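Local atomic coordinates of glucose-6-phosphate 1-dehydrogenase (Mycobacterium avium, PDB entry 4LGV), a protein that probably catalyses the NADP-linked oxidation of glucose 6-phosphate to 6-phosphogluconolactone, the entry step of the pentose phosphate pathway. Residues E231-E236 and A339-P344. Residues are numbered along the deposited sequence; the frame is centred on the assembly and turned at random.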
loop_
_atom_site.group_PDB
_atom_site.type_symbol
_atom_site.label_atom_id
_atom_site.label_comp_id
_atom_site.label_asym_id
_atom_site.label_seq_id
_atom_site.Cartn_x
_atom_site.Cartn_y
_atom_site.Cartn_z
ATOM N N GLU A 231 -9.091 13.673 -34.302
ATOM C CA GLU A 231 -9.269 13.241 -35.702
ATOM C C GLU A 231 -8.672 14.340 -36.604
ATOM O O GLU A 231 -8.915 15.506 -36.381
ATOM C CB GLU A 231 -10.758 13.004 -36.002
ATOM C CG GLU A 231 -11.342 11.834 -35.223
ATOM C CD GLU A 231 -12.835 11.670 -35.391
ATOM O OE1 GLU A 231 -13.580 12.654 -35.247
ATOM O OE2 GLU A 231 -13.275 10.568 -35.712
ATOM N N ASP A 232 -7.887 13.938 -37.590
ATOM C CA ASP A 232 -7.182 14.872 -38.472
ATOM C C ASP A 232 -7.990 15.147 -39.721
ATOM O O ASP A 232 -7.441 15.231 -40.805
ATOM C CB ASP A 232 -5.767 14.363 -38.836
ATOM C CG ASP A 232 -5.754 12.976 -39.513
ATOM O OD1 ASP A 232 -6.783 12.276 -39.551
ATOM O OD2 ASP A 232 -4.687 12.582 -40.021
ATOM N N PHE A 233 -9.309 15.219 -39.574
ATOM C CA PHE A 233 -10.204 15.506 -40.697
ATOM C C PHE A 233 -11.411 16.262 -40.141
ATOM O O PHE A 233 -11.679 16.241 -38.928
ATOM C CB PHE A 233 -10.636 14.236 -41.449
ATOM C CG PHE A 233 -11.066 13.087 -40.544
ATOM C CD1 PHE A 233 -12.370 13.005 -40.071
ATOM C CD2 PHE A 233 -10.156 12.098 -40.157
ATOM C CE1 PHE A 233 -12.780 11.974 -39.250
ATOM C CE2 PHE A 233 -10.550 11.065 -39.332
ATOM C CZ PHE A 233 -11.868 10.991 -38.870
ATOM N N GLY A 234 -12.080 16.979 -41.033
ATOM C CA GLY A 234 -13.265 17.733 -40.702
ATOM C C GLY A 234 -14.488 16.881 -40.986
ATOM O O GLY A 234 -14.425 15.668 -40.991
ATOM N N ILE A 235 -15.611 17.535 -41.191
ATOM C CA ILE A 235 -16.868 16.879 -41.528
ATOM C C ILE A 235 -16.977 16.766 -43.057
ATOM O O ILE A 235 -17.206 17.759 -43.748
ATOM C CB ILE A 235 -18.030 17.696 -40.930
ATOM C CG1 ILE A 235 -17.926 17.652 -39.407
ATOM C CG2 ILE A 235 -19.374 17.107 -41.262
ATOM C CD1 ILE A 235 -17.315 18.891 -38.830
ATOM N N GLU A 236 -16.795 15.554 -43.579
ATOM C CA GLU A 236 -16.767 15.313 -45.042
ATOM C C GLU A 236 -18.184 15.267 -45.630
ATOM O O GLU A 236 -18.420 15.738 -46.739
ATOM C CB GLU A 236 -16.004 14.014 -45.389
ATOM N N ALA A 339 -11.459 16.329 -27.121
ATOM C CA ALA A 339 -11.864 15.641 -28.345
ATOM C C ALA A 339 -12.178 16.671 -29.426
ATOM O O ALA A 339 -12.787 17.694 -29.151
ATOM C CB ALA A 339 -13.064 14.786 -28.076
ATOM N N GLY A 340 -11.768 16.408 -30.657
ATOM C CA GLY A 340 -12.084 17.328 -31.718
ATOM C C GLY A 340 -11.743 16.956 -33.133
ATOM O O GLY A 340 -10.873 16.135 -33.380
ATOM N N LYS A 341 -12.459 17.601 -34.054
ATOM C CA LYS A 341 -12.241 17.484 -35.499
ATOM C C LYS A 341 -11.133 18.416 -35.962
ATOM O O LYS A 341 -10.872 19.450 -35.352
ATOM C CB LYS A 341 -13.516 17.858 -36.257
ATOM C CG LYS A 341 -14.714 16.999 -35.894
ATOM C CD LYS A 341 -14.599 15.594 -36.486
ATOM C CE LYS A 341 -15.873 14.824 -36.248
ATOM N NZ LYS A 341 -15.768 13.437 -36.725
ATOM N N ALA A 342 -10.498 18.033 -37.056
ATOM C CA ALA A 342 -9.470 18.844 -37.698
ATOM C C ALA A 342 -8.318 19.159 -36.733
ATOM O O ALA A 342 -7.827 20.297 -36.657
ATOM C CB ALA A 342 -10.074 20.127 -38.273
ATOM N N LEU A 343 -7.870 18.137 -36.018
ATOM C CA LEU A 343 -6.699 18.261 -35.162
ATOM C C LEU A 343 -5.513 17.693 -35.936
ATOM O O LEU A 343 -5.705 17.134 -37.013
ATOM C CB LEU A 343 -6.964 17.538 -33.832
ATOM C CG LEU A 343 -8.036 18.197 -32.963
ATOM C CD1 LEU A 343 -8.040 17.621 -31.549
ATOM C CD2 LEU A 343 -7.899 19.717 -32.870
ATOM N N PRO A 344 -4.295 17.775 -35.379
ATOM C CA PRO A 344 -3.136 17.399 -36.180
ATOM C C PRO A 344 -2.977 15.930 -36.524
ATOM O O PRO A 344 -2.282 15.610 -37.490
ATOM C CB PRO A 344 -1.948 17.841 -35.321
ATOM C CG PRO A 344 -2.504 18.876 -34.414
ATOM C CD PRO A 344 -3.891 18.379 -34.103
#
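The side chains of E231 and K341 run alongside one another in the same direction and end in a salt bridge of 2.8 Å from K341 NZ to E231 OE1. The ammonium comes to the syn side of that oxygen, 29° out of the carboxylate plane, while OE2 of E231 stays 3.9 Å from NZ. The lysine chain bends at its second torsion and runs extended from there, a path that lays its CD and CE alongside OE1 as well.

F233 borders this ion pair. Its CG sits between the backbone N and the carbonyl carbon (chi1 46°), which folds the ring back along its own segment until E231 CB stands 3.7 Å above one face, displaced toward the rim. K341 NZ approaches the same ring obliquely, 4.2 Å from F233 CE1.

Behind these side chains the backbones are joined by three hydrogen bonds. E231 N donates to G340 O at 3.2 Å, and L343 N returns a bond to E231 O at 2.9 Å. The third, from A342 N to F233 O, is the shortest of the three at 2.8 Å, but the donor stands 57° out of the carbonyl plane, so it does not follow a lone pair. A CA-H...O contact from D232 to the carbonyl of L343 adds to the pairing.

Further out, Y300 OH bonds to I235 N and Y457 OH to K341 O, while Y242 of helix 239-243 touches both I235 and K341. The E231-G340 bond extends the parallel pairing of strands 222-230 and 335-340 in the large mixed sheet of the C-terminal domain; beyond it the pattern becomes irregular, as A342, with positive phi, turns its chain toward strand 347-354 and the other segment leaves the sheet for helix 239-243.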